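Long-range contacts in proton-dependent oligopeptide transporter family protein (PDB 6EI3), which probably transports small peptides across the bacterial membrane, coupled to proton movement, as a POT-family member of the Major Facilitator Superfamily captured in an auto-inhibited state: residues F54-G65 / I110-L120; F6-S17 / P175-F186. One frame throughout, in Å; residues are numbered along the deposited sequence.

How the contacts relate
Both contacts hold neighbouring helices of the transporter's membrane bundle together, and their centres lie about 16 Å apart. Contact 1 is the more central, about 10 Å from the centre of the chain against about 20 Å for contact 2, and along the chain it is nested inside the loop that contact 2 closes. They touch where Ile117 CD1 packs 3.9 Å from Glu14 CG. Nearby, Lys118 NZ of contact 1 comes 4.5 Å from Arg15 NH2 of contact 2, which brings the lysine to the arginine end of the Glu14-Arg15 pair. Each contact also meets bound 78M lipid: two molecules at 54-65/110-120, and at 175-186 one near Leu178 and another touching Ala184.

Contact 1 (F54-G65 / I110-L120). With 78M ((2S)-2,3-dihydroxypropyl(7Z)-pentadec-7-enoate), chain G; 78M ((2S)-2,3-dihydroxypropyl(7Z)-pentadec-7-enoate), chain R.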
loop_
_atom_site.group_PDB
_atom_site.type_symbol
_atom_site.label_atom_id
_atom_site.label_comp_id
_atom_site.label_asym_id
_atom_site.label_seq_id
_atom_site.Cartn_x
_atom_site.Cartn_y
_atom_site.Cartn_z
ATOM N N PHE A 54 11.109 -0.653 1.949
ATOM C CA PHE A 54 10.518 0.212 2.981
ATOM C C PHE A 54 8.958 0.160 2.909
ATOM O O PHE A 54 8.307 -0.035 3.932
ATOM C CB PHE A 54 11.021 1.665 2.801
ATOM C CG PHE A 54 10.333 2.674 3.681
ATOM C CD1 PHE A 54 10.662 2.783 5.031
ATOM C CD2 PHE A 54 9.361 3.521 3.165
ATOM C CE1 PHE A 54 10.024 3.722 5.848
ATOM C CE2 PHE A 54 8.704 4.443 3.986
ATOM C CZ PHE A 54 9.037 4.536 5.319
ATOM N N MET A 55 8.378 0.345 1.693
ATOM C CA MET A 55 6.928 0.258 1.450
ATOM C C MET A 55 6.387 -1.130 1.858
ATOM O O MET A 55 5.311 -1.228 2.449
ATOM C CB MET A 55 6.599 0.581 -0.012
ATOM C CG MET A 55 6.777 2.079 -0.360
ATOM S SD MET A 55 5.892 3.194 0.781
ATOM C CE MET A 55 4.225 2.850 0.308
ATOM N N ILE A 56 7.166 -2.187 1.585
ATOM C CA ILE A 56 6.807 -3.551 1.982
ATOM C C ILE A 56 6.629 -3.629 3.508
ATOM O O ILE A 56 5.596 -4.104 3.959
ATOM C CB ILE A 56 7.803 -4.589 1.415
ATOM C CG1 ILE A 56 7.408 -4.915 -0.038
ATOM C CG2 ILE A 56 7.822 -5.867 2.280
ATOM C CD1 ILE A 56 8.429 -5.581 -0.864
ATOM N N GLY A 57 7.588 -3.089 4.266
ATOM C CA GLY A 57 7.527 -3.073 5.723
ATOM C C GLY A 57 6.352 -2.282 6.248
ATOM O O GLY A 57 5.644 -2.732 7.156
ATOM N N VAL A 58 6.147 -1.072 5.675
ATOM C CA VAL A 58 5.061 -0.180 6.058
ATOM C C VAL A 58 3.692 -0.872 5.949
ATOM O O VAL A 58 2.853 -0.681 6.818
ATOM C CB VAL A 58 5.098 1.145 5.257
ATOM C CG1 VAL A 58 3.858 2.006 5.538
ATOM C CG2 VAL A 58 6.371 1.936 5.564
ATOM N N PHE A 59 3.480 -1.683 4.899
ATOM C CA PHE A 59 2.183 -2.308 4.646
ATOM C C PHE A 59 2.103 -3.757 5.102
ATOM O O PHE A 59 1.019 -4.341 5.062
ATOM C CB PHE A 59 1.798 -2.126 3.174
ATOM C CG PHE A 59 1.261 -0.728 2.945
ATOM C CD1 PHE A 59 2.123 0.335 2.685
ATOM C CD2 PHE A 59 -0.109 -0.480 2.964
ATOM C CE1 PHE A 59 1.625 1.630 2.466
ATOM C CE2 PHE A 59 -0.609 0.811 2.728
ATOM C CZ PHE A 59 0.266 1.858 2.497
ATOM N N PHE A 60 3.204 -4.298 5.647
ATOM C CA PHE A 60 3.201 -5.654 6.218
ATOM C C PHE A 60 2.988 -5.592 7.750
ATOM O O PHE A 60 2.190 -6.370 8.278
ATOM C CB PHE A 60 4.508 -6.409 5.902
ATOM C CG PHE A 60 4.626 -7.709 6.672
ATOM C CD1 PHE A 60 3.889 -8.832 6.292
ATOM C CD2 PHE A 60 5.393 -7.781 7.831
ATOM C CE1 PHE A 60 3.965 -10.021 7.029
ATOM C CE2 PHE A 60 5.454 -8.972 8.576
ATOM C CZ PHE A 60 4.744 -10.084 8.165
ATOM N N PHE A 61 3.728 -4.684 8.461
ATOM C CA PHE A 61 3.684 -4.556 9.923
ATOM C C PHE A 61 2.287 -4.195 10.497
ATOM O O PHE A 61 2.081 -4.580 11.644
ATOM C CB PHE A 61 4.787 -3.646 10.476
ATOM C CG PHE A 61 6.145 -4.304 10.378
ATOM C CD1 PHE A 61 6.403 -5.505 11.031
ATOM C CD2 PHE A 61 7.165 -3.720 9.635
ATOM C CE1 PHE A 61 7.657 -6.122 10.929
ATOM C CE2 PHE A 61 8.425 -4.334 9.533
ATOM C CZ PHE A 61 8.662 -5.530 10.189
ATOM N N PRO A 62 1.263 -3.665 9.760
ATOM C CA PRO A 62 -0.099 -3.605 10.346
ATOM C C PRO A 62 -0.554 -4.948 10.906
ATOM O O PRO A 62 -1.345 -4.949 11.843
ATOM C CB PRO A 62 -0.972 -3.222 9.148
ATOM C CG PRO A 62 -0.057 -2.384 8.308
ATOM C CD PRO A 62 1.252 -3.105 8.390
ATOM N N LEU A 63 -0.048 -6.094 10.360
ATOM C CA LEU A 63 -0.400 -7.432 10.862
ATOM C C LEU A 63 -0.006 -7.563 12.344
ATOM O O LEU A 63 -0.822 -8.000 13.161
ATOM C CB LEU A 63 0.280 -8.571 10.057
ATOM C CG LEU A 63 -0.269 -8.909 8.659
ATOM C CD1 LEU A 63 0.507 -10.095 8.052
ATOM C CD2 LEU A 63 -1.763 -9.313 8.710
ATOM N N LEU A 64 1.237 -7.152 12.684
ATOM C CA LEU A 64 1.765 -7.182 14.041
ATOM C C LEU A 64 1.072 -6.161 14.943
ATOM O O LEU A 64 0.654 -6.533 16.034
ATOM C CB LEU A 64 3.287 -6.997 14.061
ATOM C CG LEU A 64 3.975 -7.156 15.431
ATOM C CD1 LEU A 64 3.901 -8.605 15.955
ATOM C CD2 LEU A 64 5.410 -6.712 15.352
ATOM N N GLY A 65 0.901 -4.925 14.463
ATOM C CA GLY A 65 0.211 -3.870 15.203
ATOM C C GLY A 65 -1.177 -4.275 15.683
ATOM O O GLY A 65 -1.477 -4.170 16.872
ATOM N N ILE A 110 11.205 3.087 11.159
ATOM C CA ILE A 110 10.107 3.907 10.622
ATOM C C ILE A 110 9.077 2.998 10.009
ATOM O O ILE A 110 7.909 3.163 10.309
ATOM C CB ILE A 110 10.592 4.991 9.612
ATOM C CG1 ILE A 110 11.328 6.116 10.380
ATOM C CG2 ILE A 110 9.397 5.591 8.810
ATOM C CD1 ILE A 110 12.151 7.020 9.500
ATOM N N ALA A 111 9.506 2.001 9.186
ATOM C CA ALA A 111 8.590 1.048 8.548
ATOM C C ALA A 111 7.764 0.299 9.610
ATOM O O ALA A 111 6.552 0.166 9.482
ATOM C CB ALA A 111 9.386 0.046 7.718
ATOM N N PHE A 112 8.441 -0.175 10.654
ATOM C CA PHE A 112 7.847 -0.903 11.770
ATOM C C PHE A 112 6.856 -0.046 12.539
ATOM O O PHE A 112 5.743 -0.507 12.821
ATOM C CB PHE A 112 8.964 -1.394 12.709
ATOM C CG PHE A 112 8.549 -2.330 13.823
ATOM C CD1 PHE A 112 8.270 -3.665 13.562
ATOM C CD2 PHE A 112 8.537 -1.901 15.144
ATOM C CE1 PHE A 112 7.950 -4.545 14.598
ATOM C CE2 PHE A 112 8.245 -2.792 16.184
ATOM C CZ PHE A 112 7.938 -4.102 15.902
ATOM N N GLY A 113 7.264 1.183 12.870
ATOM C CA GLY A 113 6.414 2.103 13.615
ATOM C C GLY A 113 5.174 2.527 12.849
ATOM O O GLY A 113 4.063 2.470 13.386
ATOM N N ALA A 114 5.372 2.976 11.587
ATOM C CA ALA A 114 4.308 3.448 10.704
ATOM C C ALA A 114 3.372 2.306 10.355
ATOM O O ALA A 114 2.163 2.508 10.296
ATOM C CB ALA A 114 4.892 4.052 9.431
ATOM N N GLY A 115 3.932 1.119 10.154
ATOM C CA GLY A 115 3.127 -0.049 9.849
ATOM C C GLY A 115 2.273 -0.492 11.025
ATOM O O GLY A 115 1.089 -0.789 10.851
ATOM N N GLY A 116 2.864 -0.525 12.214
ATOM C CA GLY A 116 2.156 -0.972 13.414
ATOM C C GLY A 116 0.949 -0.142 13.828
ATOM O O GLY A 116 -0.052 -0.704 14.277
ATOM N N ILE A 117 1.023 1.197 13.675
ATOM C CA ILE A 117 -0.082 2.101 14.072
ATOM C C ILE A 117 -1.202 2.180 13.024
ATOM O O ILE A 117 -2.313 2.589 13.344
ATOM C CB ILE A 117 0.427 3.530 14.396
ATOM C CG1 ILE A 117 0.989 4.223 13.116
ATOM C CG2 ILE A 117 1.442 3.504 15.548
ATOM C CD1 ILE A 117 1.234 5.747 13.218
ATOM N N LYS A 118 -0.867 1.865 11.761
ATOM C CA LYS A 118 -1.742 1.976 10.604
ATOM C C LYS A 118 -3.140 1.329 10.783
ATOM O O LYS A 118 -4.106 2.008 10.464
ATOM C CB LYS A 118 -1.014 1.440 9.371
ATOM C CG LYS A 118 -1.698 1.703 8.054
ATOM C CD LYS A 118 -0.867 1.054 6.962
ATOM C CE LYS A 118 -0.587 2.010 5.857
ATOM N NZ LYS A 118 0.447 2.992 6.196
ATOM N N PRO A 119 -3.342 0.086 11.283
ATOM C CA PRO A 119 -4.728 -0.404 11.391
ATOM C C PRO A 119 -5.375 0.021 12.710
ATOM O O PRO A 119 -6.465 -0.438 13.020
ATOM C CB PRO A 119 -4.539 -1.928 11.336
ATOM C CG PRO A 119 -3.234 -2.148 12.040
ATOM C CD PRO A 119 -2.376 -0.937 11.754
ATOM N N LEU A 120 -4.676 0.849 13.509
ATOM C CA LEU A 120 -5.126 1.214 14.857
ATOM C C LEU A 120 -5.667 2.618 15.030
ATOM O O LEU A 120 -6.578 2.798 15.827
ATOM C CB LEU A 120 -3.991 0.997 15.893
ATOM C CG LEU A 120 -3.212 -0.338 15.856
ATOM C CD1 LEU A 120 -2.137 -0.346 16.903
ATOM C CD2 LEU A 120 -4.147 -1.557 15.996
HETATM O O21 78M G . 20.832 -4.655 -2.618
HETATM C C20 78M G . 21.234 -4.530 -1.258
HETATM C C18 78M G . 20.385 -3.503 -0.544
HETATM O O19 78M G . 20.752 -2.184 -0.957
HETATM C C17 78M G . 20.473 -3.607 0.963
HETATM O O2 78M G . 19.115 -3.596 1.473
HETATM C C1 78M G . 18.577 -2.425 1.842
HETATM O O1 78M G . 19.095 -1.359 1.655
HETATM C C2 78M G . 17.236 -2.618 2.482
HETATM C C3 78M G . 16.907 -1.608 3.570
HETATM C C4 78M G . 15.422 -1.320 3.627
HETATM C C5 78M G . 14.935 -0.717 4.926
HETATM C C6 78M G . 13.434 -0.889 5.149
HETATM C C7 78M G . 13.076 -2.221 5.726
HETATM C C8 78M G . 11.866 -2.636 6.051
HETATM C C9 78M G . 11.521 -3.963 6.651
HETATM C C10 78M G . 10.987 -4.966 5.640
HETATM C C11 78M G . 10.228 -6.126 6.267
HETATM C C12 78M G . 9.689 -7.096 5.240
HETATM C C13 78M G . 8.669 -8.093 5.749
HETATM C C15 78M G . 7.162 -10.017 5.106
HETATM C C14 78M G . 8.028 -8.882 4.627
HETATM O O21 78M R . 4.452 -10.823 12.348
HETATM C C20 78M R . 5.530 -11.021 13.253
HETATM C C18 78M R . 6.714 -10.160 12.880
HETATM O O19 78M R . 7.378 -10.703 11.734
HETATM C C17 78M R . 7.679 -9.967 14.028
HETATM O O2 78M R . 8.622 -8.991 13.526
HETATM C C1 78M R . 9.624 -8.594 14.319
HETATM O O1 78M R . 9.641 -8.732 15.515
HETATM C C2 78M R . 10.743 -8.014 13.510
HETATM C C3 78M R . 10.913 -6.514 13.665
HETATM C C4 78M R . 12.374 -6.134 13.839
HETATM C C5 78M R . 12.704 -4.696 13.502
HETATM C C6 78M R . 12.903 -4.426 12.012
HETATM C C7 78M R . 13.595 -3.115 11.834
HETATM C C8 78M R . 14.704 -2.849 11.160
HETATM C C9 78M R . 15.549 -3.750 10.307
HETATM C C10 78M R . 16.353 -2.896 9.329
HETATM C C11 78M R . 17.545 -3.589 8.700
HETATM C C12 78M R . 18.684 -2.635 8.391
HETATM C C13 78M R . 19.922 -3.303 7.824
HETATM C C15 78M R . 22.325 -2.990 7.098
HETATM C C14 78M R . 21.171 -2.443 7.905
#
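Val58 and Gly115 mark the tight part of this contact: Val58 O lies 3.1 Å from Gly115 CA, where a side chain would collide with it. Helices 54-60 and 110-117 consequently come within 7.1 Å at their axes, crossing at -32°. Further along, Gly65 CA directs a hydrogen at Gly116 O, a CA-H...O contact of 3.3 Å. Between these points the ring of Pro62 presses its CG on Gly115 O at 3.2 Å; the proline nitrogen, equally close, has no hydrogen to offer. The chain bends around Phe61 and Pro62, joining helix 40-60 to helix 62-95, and glycines let helix 100-117 fit against this bend within the Major Facilitator fold. Pro119 CG reaches Pro62 O to continue the seam. At the partly exposed flank, Lys118 belongs to a Gly-Ile-Lys-Pro sequence and is probably the lysine preserved in this helix of POT transporters. Its chain bends at the last two torsions (chi4 76°), laying CE over one face of the Phe59 ring, 3.4 Å from Phe59 CE2, with NZ in a cation-pi contact 4.2 Å from the ring centroid. The lipid side is aromatic, with side chains meeting in place of backbone. Phe112 turns its edge to the face of Phe61 in a T-shaped pair, planes at 75° and centroids 5.0 Å apart, while Phe60 backs the other face of Phe61. Leu64 CD2 touches Phe112 CE1, and the 78M of chain R runs past Phe112, Leu64 and the Phe61 rim; the tail end of the chain G 78M lies over the face of Phe60.

Contact 2 (F6-S17 / P175-F186); sequences FIIGNEACERFS and PGILMFIATAVF. With 78M ((2S)-2,3-dihydroxypropyl(7Z)-pentadec-7-enoate), chain D.
Ser17 supplies a hydrogen bond to the contact, OG donating to Pro175 O at 2.6 Å. A chi1 of 176° turns the hydroxyl across to the neighbouring helix. It approaches from above the carbonyl plane, with a C=O...O angle of 116°, while Met179 N takes the opposite face; the oxygen at this kink is thus gripped twice. The remaining contacts across the antiparallel helices 4-22 and 168-188 are mainly packing. Cys13 CB sits on Leu178 O at 3.3 Å and against the methyl of Ala182. Val185 CG1 lies 3.3 Å from Phe6 O and packs over Gly9, where a beta carbon would clash. Ile7 and Phe186 lie side by side, CD1 against CE1. Leu178 divides its branches: CD1 reaches Phe16 CD1 at 3.3 Å, and CD2 turns to C15 of the chain D 78M, 3.9 Å away, a tail end that Ile181 CD1 also touches. The Glu14 and Met179 side chains run alongside, CG of Glu14 3.7 Å from SD of Met179. Charge stays on helix 4-22. Arg15 holds the Glu14 carboxylate side-on, NE to OE1 and NH2 to OE2 at 2.8 Å each, the NH2 bond nearly straight (176°); Tyr86 from helix 62-95 also bonds OE2. Glu11, Glu14 and Arg15 form the ExxER motif of POT transporters, linked in this family to proton coupling. The chemistry implies a division of labour: apolar packing and a serine-carbonyl bond join helix 4-22 to its lipid-contacting neighbour, while Glu14 is probably steadied by Arg15 of its own helix and by Tyr86.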
loop_
_atom_site.group_PDB
_atom_site.type_symbol
_atom_site.label_atom_id
_atom_site.label_comp_id
_atom_site.label_asym_id
_atom_site.label_seq_id
_atom_site.Cartn_x
_atom_site.Cartn_y
_atom_site.Cartn_z
ATOM N N PHE A 6 -7.007 15.752 19.762
ATOM C CA PHE A 6 -5.697 15.121 20.002
ATOM C C PHE A 6 -5.417 14.054 18.948
ATOM O O PHE A 6 -4.278 13.912 18.530
ATOM C CB PHE A 6 -5.620 14.526 21.416
ATOM C CG PHE A 6 -5.761 15.563 22.509
ATOM C CD1 PHE A 6 -4.659 16.291 22.945
ATOM C CD2 PHE A 6 -6.994 15.814 23.098
ATOM C CE1 PHE A 6 -4.793 17.261 23.947
ATOM C CE2 PHE A 6 -7.128 16.780 24.096
ATOM C CZ PHE A 6 -6.024 17.496 24.517
ATOM N N ILE A 7 -6.483 13.342 18.498
ATOM C CA ILE A 7 -6.431 12.304 17.455
ATOM C C ILE A 7 -6.199 12.971 16.098
ATOM O O ILE A 7 -5.396 12.488 15.304
ATOM C CB ILE A 7 -7.757 11.467 17.467
ATOM C CG1 ILE A 7 -7.990 10.747 18.836
ATOM C CG2 ILE A 7 -7.862 10.491 16.271
ATOM C CD1 ILE A 7 -6.991 9.717 19.268
ATOM N N ILE A 8 -6.919 14.101 15.834
ATOM C CA ILE A 8 -6.796 14.848 14.561
ATOM C C ILE A 8 -5.352 15.400 14.448
ATOM O O ILE A 8 -4.722 15.225 13.406
ATOM C CB ILE A 8 -7.897 15.961 14.436
ATOM C CG1 ILE A 8 -9.282 15.336 14.121
ATOM C CG2 ILE A 8 -7.526 17.024 13.374
ATOM C CD1 ILE A 8 -10.521 16.305 14.354
ATOM N N GLY A 9 -4.851 16.009 15.530
ATOM C CA GLY A 9 -3.495 16.555 15.609
ATOM C C GLY A 9 -2.435 15.503 15.321
ATOM O O GLY A 9 -1.550 15.707 14.497
ATOM N N ASN A 10 -2.542 14.350 15.987
ATOM C CA ASN A 10 -1.627 13.232 15.801
ATOM C C ASN A 10 -1.684 12.744 14.349
ATOM O O ASN A 10 -0.627 12.549 13.745
ATOM C CB ASN A 10 -1.978 12.104 16.779
ATOM C CG ASN A 10 -1.241 10.823 16.483
ATOM O OD1 ASN A 10 -0.061 10.642 16.821
ATOM N ND2 ASN A 10 -1.885 9.960 15.738
ATOM N N GLU A 11 -2.911 12.568 13.785
ATOM C CA GLU A 11 -3.095 12.117 12.397
ATOM C C GLU A 11 -2.459 13.085 11.381
ATOM O O GLU A 11 -1.786 12.640 10.451
ATOM C CB GLU A 11 -4.601 11.894 12.083
ATOM C CG GLU A 11 -4.919 11.488 10.643
ATOM C CD GLU A 11 -4.528 10.092 10.179
ATOM O OE1 GLU A 11 -3.991 9.303 10.990
ATOM O OE2 GLU A 11 -4.792 9.778 8.998
ATOM N N ALA A 12 -2.682 14.397 11.557
ATOM C CA ALA A 12 -2.153 15.424 10.644
ATOM C C ALA A 12 -0.631 15.448 10.645
ATOM O O ALA A 12 -0.032 15.401 9.580
ATOM C CB ALA A 12 -2.706 16.794 11.012
ATOM N N CYS A 13 -0.001 15.472 11.844
ATOM C CA CYS A 13 1.464 15.509 11.936
ATOM C C CYS A 13 2.116 14.242 11.431
ATOM O O CYS A 13 3.091 14.346 10.682
ATOM C CB CYS A 13 1.924 15.857 13.343
ATOM S SG CYS A 13 1.338 17.461 13.925
ATOM N N GLU A 14 1.566 13.051 11.795
ATOM C CA GLU A 14 2.130 11.773 11.346
ATOM C C GLU A 14 2.042 11.607 9.821
ATOM O O GLU A 14 2.987 11.128 9.217
ATOM C CB GLU A 14 1.486 10.571 12.091
ATOM C CG GLU A 14 2.058 9.202 11.707
ATOM C CD GLU A 14 1.550 8.577 10.418
ATOM O OE1 GLU A 14 0.411 8.896 10.024
ATOM O OE2 GLU A 14 2.294 7.798 9.781
ATOM N N ARG A 15 0.914 11.978 9.204
ATOM C CA ARG A 15 0.750 11.837 7.757
ATOM C C ARG A 15 1.671 12.786 6.994
ATOM O O ARG A 15 2.263 12.383 5.995
ATOM C CB ARG A 15 -0.731 12.004 7.309
ATOM C CG ARG A 15 -1.676 10.840 7.735
ATOM C CD ARG A 15 -1.526 9.549 6.920
ATOM N NE ARG A 15 -0.365 8.776 7.379
ATOM C CZ ARG A 15 0.284 7.858 6.674
ATOM N NH1 ARG A 15 -0.124 7.539 5.449
ATOM N NH2 ARG A 15 1.348 7.248 7.189
ATOM N N PHE A 16 1.790 14.036 7.455
ATOM C CA PHE A 16 2.668 15.003 6.795
ATOM C C PHE A 16 4.112 14.476 6.876
ATOM O O PHE A 16 4.841 14.502 5.882
ATOM C CB PHE A 16 2.547 16.404 7.433
ATOM C CG PHE A 16 3.316 17.491 6.695
ATOM C CD1 PHE A 16 4.695 17.600 6.820
ATOM C CD2 PHE A 16 2.655 18.405 5.883
ATOM C CE1 PHE A 16 5.406 18.612 6.148
ATOM C CE2 PHE A 16 3.365 19.415 5.216
ATOM C CZ PHE A 16 4.734 19.505 5.349
ATOM N N SER A 17 4.498 13.983 8.061
ATOM C CA SER A 17 5.814 13.425 8.334
ATOM C C SER A 17 6.127 12.221 7.424
ATOM O O SER A 17 7.210 12.151 6.839
ATOM C CB SER A 17 5.904 13.024 9.802
ATOM O OG SER A 17 7.129 12.384 10.099
ATOM N N PRO A 175 10.285 16.237 9.024
ATOM C CA PRO A 175 9.364 15.121 9.322
ATOM C C PRO A 175 9.634 14.465 10.684
ATOM O O PRO A 175 8.700 14.022 11.335
ATOM C CB PRO A 175 9.618 14.121 8.166
ATOM C CG PRO A 175 10.129 14.957 7.046
ATOM C CD PRO A 175 10.976 16.008 7.734
ATOM N N GLY A 176 10.893 14.440 11.114
ATOM C CA GLY A 176 11.260 13.858 12.404
ATOM C C GLY A 176 10.641 14.629 13.560
ATOM O O GLY A 176 10.027 14.032 14.448
ATOM N N ILE A 177 10.732 15.966 13.515
ATOM C CA ILE A 177 10.137 16.852 14.550
ATOM C C ILE A 177 8.605 16.737 14.575
ATOM O O ILE A 177 8.005 16.646 15.646
ATOM C CB ILE A 177 10.643 18.319 14.397
ATOM C CG1 ILE A 177 12.154 18.429 14.764
ATOM C CG2 ILE A 177 9.796 19.330 15.198
ATOM C CD1 ILE A 177 12.580 18.145 16.336
ATOM N N LEU A 178 7.987 16.672 13.398
ATOM C CA LEU A 178 6.543 16.518 13.272
ATOM C C LEU A 178 6.050 15.213 13.861
ATOM O O LEU A 178 4.961 15.192 14.424
ATOM C CB LEU A 178 6.089 16.677 11.814
ATOM C CG LEU A 178 6.013 18.130 11.344
ATOM C CD1 LEU A 178 5.906 18.182 9.859
ATOM C CD2 LEU A 178 4.815 18.850 11.967
ATOM N N MET A 179 6.852 14.143 13.756
ATOM C CA MET A 179 6.525 12.832 14.319
ATOM C C MET A 179 6.651 12.899 15.834
ATOM O O MET A 179 5.832 12.315 16.540
ATOM C CB MET A 179 7.438 11.733 13.728
ATOM C CG MET A 179 6.921 10.326 13.962
ATOM S SD MET A 179 5.182 10.088 13.439
ATOM C CE MET A 179 4.563 9.188 14.862
ATOM N N PHE A 180 7.668 13.619 16.344
ATOM C CA PHE A 180 7.809 13.810 17.783
ATOM C C PHE A 180 6.558 14.549 18.290
ATOM O O PHE A 180 5.976 14.152 19.297
ATOM C CB PHE A 180 9.093 14.593 18.146
ATOM C CG PHE A 180 9.061 15.077 19.579
ATOM C CD1 PHE A 180 9.415 14.231 20.625
ATOM C CD2 PHE A 180 8.605 16.355 19.891
ATOM C CE1 PHE A 180 9.351 14.671 21.955
ATOM C CE2 PHE A 180 8.504 16.775 21.222
ATOM C CZ PHE A 180 8.885 15.933 22.240
ATOM N N ILE A 181 6.136 15.601 17.561
ATOM C CA ILE A 181 4.948 16.393 17.907
ATOM C C ILE A 181 3.693 15.538 17.807
ATOM O O ILE A 181 2.824 15.680 18.661
ATOM C CB ILE A 181 4.833 17.684 17.045
ATOM C CG1 ILE A 181 5.966 18.697 17.401
ATOM C CG2 ILE A 181 3.424 18.320 17.201
ATOM C CD1 ILE A 181 6.143 19.855 16.377
ATOM N N ALA A 182 3.586 14.671 16.758
ATOM C CA ALA A 182 2.439 13.771 16.586
ATOM C C ALA A 182 2.288 12.863 17.806
ATOM O O ALA A 182 1.175 12.699 18.313
ATOM C CB ALA A 182 2.622 12.907 15.334
ATOM N N THR A 183 3.421 12.283 18.276
ATOM C CA THR A 183 3.464 11.366 19.431
ATOM C C THR A 183 3.115 12.120 20.714
ATOM O O THR A 183 2.318 11.617 21.514
ATOM C CB THR A 183 4.840 10.657 19.509
ATOM O OG1 THR A 183 5.122 10.044 18.253
ATOM C CG2 THR A 183 4.901 9.599 20.616
ATOM N N ALA A 184 3.694 13.339 20.895
ATOM C CA ALA A 184 3.430 14.173 22.066
ATOM C C ALA A 184 1.951 14.554 22.148
ATOM O O ALA A 184 1.377 14.502 23.234
ATOM C CB ALA A 184 4.301 15.439 22.043
ATOM N N VAL A 185 1.348 14.964 21.011
ATOM C CA VAL A 185 -0.061 15.361 20.947
ATOM C C VAL A 185 -0.976 14.164 21.294
ATOM O O VAL A 185 -1.889 14.312 22.108
ATOM C CB VAL A 185 -0.422 16.067 19.607
ATOM C CG1 VAL A 185 -1.933 16.132 19.401
ATOM C CG2 VAL A 185 0.178 17.482 19.556
ATOM N N PHE A 186 -0.674 12.968 20.740
ATOM C CA PHE A 186 -1.448 11.763 21.046
ATOM C C PHE A 186 -1.419 11.516 22.570
ATOM O O PHE A 186 -2.470 11.403 23.183
ATOM C CB PHE A 186 -0.939 10.535 20.243
ATOM C CG PHE A 186 -1.810 9.297 20.396
ATOM C CD1 PHE A 186 -3.005 9.169 19.683
ATOM C CD2 PHE A 186 -1.427 8.256 21.236
ATOM C CE1 PHE A 186 -3.817 8.031 19.838
ATOM C CE2 PHE A 186 -2.213 7.104 21.353
ATOM C CZ PHE A 186 -3.407 7.002 20.660
HETATM O O21 78M D . 22.459 23.955 7.746
HETATM C C20 78M D . 23.030 23.402 8.921
HETATM C C18 78M D . 23.369 21.940 8.742
HETATM O O19 78M D . 22.455 21.314 7.833
HETATM C C17 78M D . 23.391 21.177 10.048
HETATM O O2 78M D . 22.088 21.402 10.638
HETATM C C1 78M D . 21.547 20.442 11.394
HETATM O O1 78M D . 21.993 19.328 11.500
HETATM C C2 78M D . 20.341 20.953 12.121
HETATM C C3 78M D . 19.022 20.411 11.594
HETATM C C4 78M D . 17.856 20.986 12.369
HETATM C C5 78M D . 16.488 20.455 12.008
HETATM C C6 78M D . 15.398 21.047 12.893
HETATM C C7 78M D . 14.018 20.603 12.521
HETATM C C8 78M D . 12.927 21.347 12.444
HETATM C C9 78M D . 12.807 22.821 12.685
HETATM C C10 78M D . 12.283 23.572 11.458
HETATM C C11 78M D . 10.816 23.983 11.535
HETATM C C12 78M D . 9.801 22.839 11.488
HETATM C C13 78M D . 8.354 23.301 11.624
HETATM C C15 78M D . 7.151 21.682 13.144
HETATM C C14 78M D . 7.327 22.192 11.729
#